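Rbam17540 (Bacillus amyloliquefaciens, PDB 2YOY) is a copper-dependent CBM33 polysaccharide oxygenase that probably cleaves cellulose chains oxidatively at a copper active site. Local coordinates at residues Y105-K110 against E124-V129. Sequence-based numbering, arbitrary orientation. Where two conformers were deposited one is given.
Sequences YYITKK and ELIGTV
A classic beta bulge marks this contact: I126 and G127 together stand across from the single residue Y105, so the antiparallel pairing of strands 100-108 and 123-130 slips by one. Y105 O takes a nearly straight bond from I126 N (2.8 Å, 176° at the hydrogen) and a weak, longer one from G127 N, while Y105 N donates to G127 O at 3.0 Å. Past the bulge the pairing is regular: I107 and E124 exchange two backbone hydrogen bonds, and in the neighbouring non-hydrogen-bonded pair with L125, Y106 brings its CA 3.1 Å from E124 O, a CA-H...O contact. On one side of the sheet L125 CD1 lies over a face of the Y106 ring, 4.1 Å from its centroid and displaced toward the rim, a CH-pi contact. L125 reaches it with CG anti to the backbone N (chi1 175°). The Y106 hydroxyl binds H104 ND1, and F46 meets the ring edge-to-face. With an alanine at Y106, L125 CD1 is likely to lose its aromatic face and H104 ND1 its hydroxyl partner. On the Y105 and I107 side, I126 CG1 packs 3.9 Å from Y105 CB and I126 CG2 3.8 Å from I107 CG2, next to I144 and V146 of strand 141-146 in the beta-sandwich. At the far end a water links K110 N to E124 OE2, which also makes a salt bridge with R150. Main-chain hydrogen bonds thus fix the shifted register, and I126 joins the bulge to the facing sheet.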
loop_
_atom_site.group_PDB
_atom_site.type_symbol
_atom_site.label_atom_id
_atom_site.label_comp_id
_atom_site.label_asym_id
_atom_site.label_seq_id
_atom_site.Cartn_x
_atom_site.Cartn_y
_atom_site.Cartn_z
ATOM N N TYR A 105 -8.156 -4.638 -2.323
ATOM C CA TYR A 105 -6.872 -4.806 -2.995
ATOM C C TYR A 105 -7.030 -4.605 -4.500
ATOM O O TYR A 105 -7.998 -5.085 -5.098
ATOM C CB TYR A 105 -6.326 -6.226 -2.744
ATOM C CG TYR A 105 -5.906 -6.485 -1.280
ATOM C CD1 TYR A 105 -6.814 -6.913 -0.355
ATOM C CD2 TYR A 105 -4.605 -6.272 -0.857
ATOM C CE1 TYR A 105 -6.470 -7.140 0.940
ATOM C CE2 TYR A 105 -4.227 -6.476 0.493
ATOM C CZ TYR A 105 -5.191 -6.886 1.375
ATOM O OH TYR A 105 -4.898 -7.166 2.672
ATOM N N TYR A 106 -6.058 -3.904 -5.077
ATOM C CA TYR A 106 -6.028 -3.527 -6.457
ATOM C C TYR A 106 -4.642 -3.895 -7.011
ATOM O O TYR A 106 -3.661 -3.920 -6.273
ATOM C CB TYR A 106 -6.224 -2.033 -6.596
ATOM C CG TYR A 106 -7.485 -1.499 -5.936
ATOM C CD1 TYR A 106 -7.574 -1.339 -4.549
ATOM C CD2 TYR A 106 -8.627 -1.256 -6.671
ATOM C CE1 TYR A 106 -8.754 -0.939 -3.946
ATOM C CE2 TYR A 106 -9.779 -0.804 -6.070
ATOM C CZ TYR A 106 -9.841 -0.654 -4.719
ATOM O OH TYR A 106 -10.986 -0.249 -4.111
ATOM N N ILE A 107 -4.554 -4.080 -8.308
ATOM C CA ILE A 107 -3.265 -4.262 -8.988
ATOM C C ILE A 107 -3.266 -3.336 -10.198
ATOM O O ILE A 107 -4.311 -3.016 -10.736
ATOM C CB ILE A 107 -3.001 -5.711 -9.419
ATOM C CG1 ILE A 107 -1.504 -5.890 -9.739
ATOM C CG2 ILE A 107 -3.849 -6.068 -10.634
ATOM C CD1 ILE A 107 -1.086 -7.330 -9.805
ATOM N N THR A 108 -2.076 -2.934 -10.582
ATOM C CA THR A 108 -1.883 -2.164 -11.804
ATOM C C THR A 108 -2.300 -2.988 -13.011
ATOM O O THR A 108 -2.116 -4.189 -13.062
ATOM C CB THR A 108 -0.419 -1.759 -11.992
ATOM O OG1 THR A 108 0.418 -2.849 -11.620
ATOM C CG2 THR A 108 -0.110 -0.539 -11.116
ATOM N N LYS A 109 -2.789 -2.288 -14.023
ATOM C CA LYS A 109 -3.235 -2.916 -15.269
ATOM C C LYS A 109 -2.052 -3.328 -16.100
ATOM O O LYS A 109 -0.954 -2.774 -15.969
ATOM C CB LYS A 109 -4.113 -1.960 -16.058
ATOM C CG LYS A 109 -5.413 -1.606 -15.351
ATOM C CD LYS A 109 -6.187 -0.502 -16.066
ATOM C CE LYS A 109 -7.580 -0.365 -15.450
ATOM N NZ LYS A 109 -8.395 0.739 -16.053
ATOM N N LYS A 110 -2.299 -4.295 -16.997
ATOM C CA LYS A 110 -1.262 -4.852 -17.871
ATOM C C LYS A 110 -0.453 -3.770 -18.578
ATOM O O LYS A 110 0.762 -3.886 -18.723
ATOM C CB LYS A 110 -1.897 -5.814 -18.901
ATOM C CG LYS A 110 -0.909 -6.702 -19.634
ATOM C CD LYS A 110 -1.651 -7.719 -20.488
ATOM C CE LYS A 110 -0.702 -8.520 -21.358
ATOM N NZ LYS A 110 0.251 -9.326 -20.550
ATOM N N GLU A 124 -6.874 -2.016 -11.050
ATOM C CA GLU A 124 -8.130 -2.729 -11.061
ATOM C C GLU A 124 -8.281 -3.513 -9.798
ATOM O O GLU A 124 -7.308 -3.981 -9.296
ATOM C CB GLU A 124 -8.297 -3.618 -12.277
ATOM C CG GLU A 124 -7.209 -4.599 -12.554
ATOM C CD GLU A 124 -7.461 -5.311 -13.886
ATOM O OE1 GLU A 124 -8.619 -5.634 -14.201
ATOM O OE2 GLU A 124 -6.494 -5.518 -14.613
ATOM N N LEU A 125 -9.510 -3.589 -9.323
ATOM C CA LEU A 125 -9.853 -4.299 -8.119
ATOM C C LEU A 125 -9.613 -5.766 -8.321
ATOM O O LEU A 125 -9.970 -6.324 -9.366
ATOM C CB LEU A 125 -11.335 -3.981 -7.765
ATOM C CG LEU A 125 -11.926 -4.749 -6.559
ATOM C CD1 LEU A 125 -11.387 -4.138 -5.286
ATOM C CD2 LEU A 125 -13.466 -4.625 -6.601
ATOM N N ILE A 126 -8.961 -6.412 -7.353
ATOM C CA ILE A 126 -8.724 -7.857 -7.422
ATOM C C ILE A 126 -9.309 -8.621 -6.264
ATOM O O ILE A 126 -9.487 -9.832 -6.387
ATOM C CB ILE A 126 -7.209 -8.235 -7.552
ATOM C CG1 ILE A 126 -6.369 -7.693 -6.377
ATOM C CG2 ILE A 126 -6.730 -7.739 -8.891
ATOM C CD1 ILE A 126 -4.942 -8.190 -6.353
ATOM N N GLY A 127 -9.639 -7.949 -5.150
ATOM C CA GLY A 127 -10.369 -8.627 -4.103
ATOM C C GLY A 127 -10.853 -7.697 -2.981
ATOM O O GLY A 127 -10.258 -6.685 -2.725
ATOM N N THR A 128 -11.934 -8.061 -2.339
ATOM C CA THR A 128 -12.475 -7.237 -1.269
ATOM C C THR A 128 -12.667 -8.210 -0.086
ATOM O O THR A 128 -13.138 -9.360 -0.252
ATOM C CB THR A 128 -13.788 -6.541 -1.676
ATOM O OG1 THR A 128 -13.611 -5.630 -2.816
ATOM C CG2 THR A 128 -14.387 -5.753 -0.528
ATOM N N VAL A 129 -12.248 -7.786 1.090
ATOM C CA VAL A 129 -12.461 -8.581 2.318
ATOM C C VAL A 129 -13.404 -7.782 3.232
ATOM O O VAL A 129 -12.972 -6.808 3.821
ATOM C CB VAL A 129 -11.163 -8.868 3.051
ATOM C CG1 VAL A 129 -11.442 -9.715 4.291
ATOM C CG2 VAL A 129 -10.150 -9.592 2.151
HETATM O O HOH W 1 -5.034 -5.114 -17.324
#